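Local coordinates for HEPN domain-containing protein (Sulfolobus tokodaii, PDB 1WOL), which is of unknown function but belongs to the HEPN family of small helical domains, an archaeal homologue whose biochemical role has yet to be established, at residues W7-A18 against L33-G44. Residues are numbered along the deposited sequence; the frame is centred on the assembly and turned at random.
Sequences WIKQAERDLEEA and LSQQCAEKAVKG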
# COMPACT_ATOMS: atom_id res chain seq x y z
N TRP A 7 11.02 4.81 6.97
CA TRP A 7 9.70 4.46 6.43
C TRP A 7 9.80 4.38 4.89
O TRP A 7 9.23 3.46 4.30
CB TRP A 7 8.62 5.54 6.77
CG TRP A 7 8.27 5.48 8.24
CD1 TRP A 7 8.65 6.43 9.19
CD2 TRP A 7 7.38 4.62 8.86
NE1 TRP A 7 8.00 6.20 10.35
CE2 TRP A 7 7.23 5.08 10.21
CE3 TRP A 7 6.70 3.47 8.45
CZ2 TRP A 7 6.40 4.43 11.12
CZ3 TRP A 7 5.86 2.80 9.34
CH2 TRP A 7 5.71 3.31 10.72
N ILE A 8 10.47 5.40 4.26
CA ILE A 8 10.54 5.39 2.81
C ILE A 8 11.40 4.19 2.34
O ILE A 8 11.04 3.54 1.31
CB ILE A 8 11.07 6.77 2.29
CG1 ILE A 8 10.14 7.89 2.72
CG2 ILE A 8 11.19 6.74 0.73
CD1 ILE A 8 8.59 7.67 2.52
N LYS A 9 12.53 3.83 3.00
CA LYS A 9 13.29 2.66 2.54
C LYS A 9 12.37 1.46 2.70
O LYS A 9 12.48 0.58 1.73
CB LYS A 9 14.54 2.44 3.46
CG LYS A 9 15.71 3.34 3.10
CD LYS A 9 16.98 2.89 3.83
CE LYS A 9 17.08 3.43 5.18
NZ LYS A 9 18.56 3.13 5.75
N GLN A 10 11.62 1.32 3.79
CA GLN A 10 10.75 0.12 3.93
C GLN A 10 9.80 0.12 2.76
O GLN A 10 9.52 -0.97 2.15
CB GLN A 10 9.91 0.19 5.17
CG GLN A 10 10.71 -0.12 6.40
CD GLN A 10 9.69 -0.24 7.54
OE1 GLN A 10 9.10 -1.33 7.83
NE2 GLN A 10 9.38 0.91 8.12
N ALA A 11 9.31 1.29 2.38
CA ALA A 11 8.30 1.25 1.27
C ALA A 11 8.98 0.91 -0.04
O ALA A 11 8.32 0.16 -0.83
CB ALA A 11 7.64 2.72 1.17
N GLU A 12 10.19 1.41 -0.32
CA GLU A 12 10.85 1.13 -1.58
C GLU A 12 11.14 -0.37 -1.65
O GLU A 12 11.02 -1.03 -2.66
CB GLU A 12 12.15 1.97 -1.66
CG GLU A 12 11.68 3.36 -1.68
CD GLU A 12 12.60 4.30 -2.10
OE1 GLU A 12 13.74 4.16 -1.52
OE2 GLU A 12 12.10 5.17 -2.96
N ARG A 13 11.49 -0.97 -0.48
CA ARG A 13 11.84 -2.42 -0.54
C ARG A 13 10.53 -3.24 -0.73
O ARG A 13 10.57 -4.29 -1.44
CB ARG A 13 12.44 -2.78 0.90
CG ARG A 13 13.00 -4.28 0.93
CD ARG A 13 14.29 -4.30 0.00
NE ARG A 13 15.03 -5.52 0.34
CZ ARG A 13 16.22 -5.68 -0.07
NH1 ARG A 13 16.80 -4.61 -0.81
NH2 ARG A 13 16.80 -6.88 0.04
N ASP A 14 9.44 -2.84 -0.09
CA ASP A 14 8.15 -3.53 -0.26
C ASP A 14 7.77 -3.47 -1.76
O ASP A 14 7.21 -4.43 -2.29
CB ASP A 14 7.05 -2.85 0.60
CG ASP A 14 7.23 -3.11 2.08
OD1 ASP A 14 7.94 -4.06 2.36
OD2 ASP A 14 6.61 -2.41 2.88
N LEU A 15 7.94 -2.30 -2.46
CA LEU A 15 7.65 -2.21 -3.92
C LEU A 15 8.51 -3.16 -4.68
O LEU A 15 8.03 -3.87 -5.58
CB LEU A 15 7.82 -0.76 -4.36
CG LEU A 15 7.74 -0.60 -5.84
CD1 LEU A 15 6.38 -0.99 -6.46
CD2 LEU A 15 7.94 0.98 -6.16
N GLU A 16 9.79 -3.19 -4.43
CA GLU A 16 10.68 -4.14 -5.14
C GLU A 16 10.22 -5.52 -4.91
O GLU A 16 10.23 -6.30 -5.88
CB GLU A 16 12.14 -3.89 -4.61
CG GLU A 16 13.10 -4.89 -5.27
CD GLU A 16 14.55 -4.60 -4.85
OE1 GLU A 16 15.01 -3.38 -4.94
OE2 GLU A 16 15.27 -5.57 -4.63
N GLU A 17 9.84 -5.85 -3.68
CA GLU A 17 9.41 -7.27 -3.44
C GLU A 17 8.06 -7.52 -4.11
O GLU A 17 7.87 -8.66 -4.51
CB GLU A 17 9.23 -7.37 -1.92
CG GLU A 17 10.65 -7.47 -1.24
CD GLU A 17 10.52 -7.42 0.30
OE1 GLU A 17 9.49 -7.20 0.87
OE2 GLU A 17 11.63 -7.53 0.94
N ALA A 18 7.20 -6.50 -4.21
CA ALA A 18 5.91 -6.75 -4.92
C ALA A 18 6.14 -7.07 -6.36
O ALA A 18 5.47 -7.95 -6.90
CB ALA A 18 5.03 -5.46 -4.75
N LEU A 33 2.04 -6.78 -0.60
CA LEU A 33 3.28 -6.00 -0.47
C LEU A 33 3.06 -4.56 -1.05
O LEU A 33 3.67 -3.64 -0.52
CB LEU A 33 4.42 -6.71 -1.23
CG LEU A 33 4.93 -7.96 -0.51
CD1 LEU A 33 5.78 -8.70 -1.53
CD2 LEU A 33 5.66 -7.57 0.75
N SER A 34 2.14 -4.46 -2.00
CA SER A 34 1.80 -3.07 -2.50
C SER A 34 1.07 -2.31 -1.41
O SER A 34 1.32 -1.10 -1.24
CB SER A 34 0.85 -3.19 -3.73
OG SER A 34 1.63 -3.82 -4.77
N GLN A 35 0.14 -2.94 -0.66
CA GLN A 35 -0.47 -2.22 0.42
C GLN A 35 0.52 -1.87 1.50
O GLN A 35 0.49 -0.74 1.95
CB GLN A 35 -1.62 -3.03 1.01
CG GLN A 35 -2.14 -2.17 2.16
CD GLN A 35 -2.61 -2.78 3.32
OE1 GLN A 35 -3.49 -3.58 3.17
NE2 GLN A 35 -2.16 -2.29 4.60
N GLN A 36 1.50 -2.75 1.79
CA GLN A 36 2.54 -2.42 2.74
C GLN A 36 3.35 -1.26 2.28
O GLN A 36 3.69 -0.39 3.10
CB GLN A 36 3.47 -3.60 3.00
CG GLN A 36 2.72 -4.74 3.67
CD GLN A 36 2.56 -4.39 5.17
OE1 GLN A 36 1.42 -4.53 5.69
NE2 GLN A 36 3.58 -3.92 5.80
N CYS A 37 3.73 -1.20 0.96
CA CYS A 37 4.43 -0.10 0.41
C CYS A 37 3.69 1.23 0.70
O CYS A 37 4.35 2.17 1.19
CB CYS A 37 4.62 -0.37 -1.11
SG CYS A 37 5.31 1.17 -1.94
N ALA A 38 2.43 1.27 0.33
CA ALA A 38 1.67 2.54 0.47
C ALA A 38 1.57 2.94 1.92
O ALA A 38 1.76 4.13 2.25
CB ALA A 38 0.29 2.34 -0.20
N GLU A 39 1.24 1.92 2.77
CA GLU A 39 1.10 2.23 4.23
C GLU A 39 2.43 2.79 4.79
O GLU A 39 2.42 3.80 5.51
CB GLU A 39 0.66 0.93 5.00
CG GLU A 39 0.40 1.36 6.53
CD GLU A 39 0.29 0.19 7.47
OE1 GLU A 39 0.04 -0.97 7.05
OE2 GLU A 39 0.46 0.49 8.70
N LYS A 40 3.58 2.21 4.51
CA LYS A 40 4.84 2.71 5.01
C LYS A 40 5.15 4.10 4.48
O LYS A 40 5.64 4.97 5.21
CB LYS A 40 5.95 1.72 4.74
CG LYS A 40 6.03 0.40 5.68
CD LYS A 40 4.87 -0.15 6.46
CE LYS A 40 5.30 -1.30 7.31
NZ LYS A 40 4.12 -1.61 8.07
N ALA A 41 4.92 4.33 3.20
CA ALA A 41 5.14 5.69 2.63
C ALA A 41 4.28 6.74 3.30
O ALA A 41 4.86 7.75 3.61
CB ALA A 41 4.76 5.59 1.13
N VAL A 42 3.01 6.45 3.52
CA VAL A 42 2.09 7.45 4.15
C VAL A 42 2.52 7.60 5.59
O VAL A 42 2.58 8.75 6.04
CB VAL A 42 0.69 7.03 3.96
CG1 VAL A 42 -0.24 7.93 4.77
CG2 VAL A 42 0.37 7.22 2.45
N LYS A 43 3.00 6.53 6.25
CA LYS A 43 3.46 6.85 7.65
C LYS A 43 4.75 7.68 7.67
O LYS A 43 5.00 8.51 8.67
CB LYS A 43 3.67 5.46 8.40
CG LYS A 43 2.36 5.02 8.94
CD LYS A 43 2.27 3.67 9.54
CE LYS A 43 0.95 3.48 10.30
NZ LYS A 43 0.74 1.95 10.47
N GLY A 44 5.58 7.53 6.66
CA GLY A 44 6.76 8.31 6.48
C GLY A 44 6.35 9.80 6.31
O GLY A 44 6.96 10.70 6.84
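The indole of Trp7 lies with one face against the turn Lys43-Gly44. CB of Lys43 stands 3.5 Å from the centroid of the six-membered ring, 10° off the ring normal, a CH-pi contact, while the backbone N of Gly44 sits over the same face; Lys40 O approaches the ring obliquely. The extended Lys43 chain then carries CD past CZ3 and CH2 of the indole. With chi1 of -72° setting CG beside its own backbone N, Trp7 swings its ring across to the partner helix, where NE1 hydrogen-bonds to Gln47 OE1, and Lys2 adds a cation-pi contact. A leucine here would probably leave Gln47 without its donor and the flank of Lys43 without a flat surface to lie on. Close packing at this end is possible because Gly44 has no side chain: its CA comes within 3.3 Å of Trp7 CB. Further along, Ala11 CB rests on Cys37 O at 3.3 Å. Asp14 and Lys40 act as reciprocal knobs into holes: Asp14 fits among Leu33, Gln36, Cys37 and Lys40, and Lys40 among Trp7, Gln10, Ala11 and Asp14. At the far end Ala18 CB meets Leu33 CB at 3.8 Å. The axes run nearly antiparallel at 164°, 7.7 Å apart at closest approach, and Leu15 and Ser34 also touch helix 100-120, making this the pairing of helices 4-23 and 27-48 in the antiparallel helical bundle of a HEPN domain.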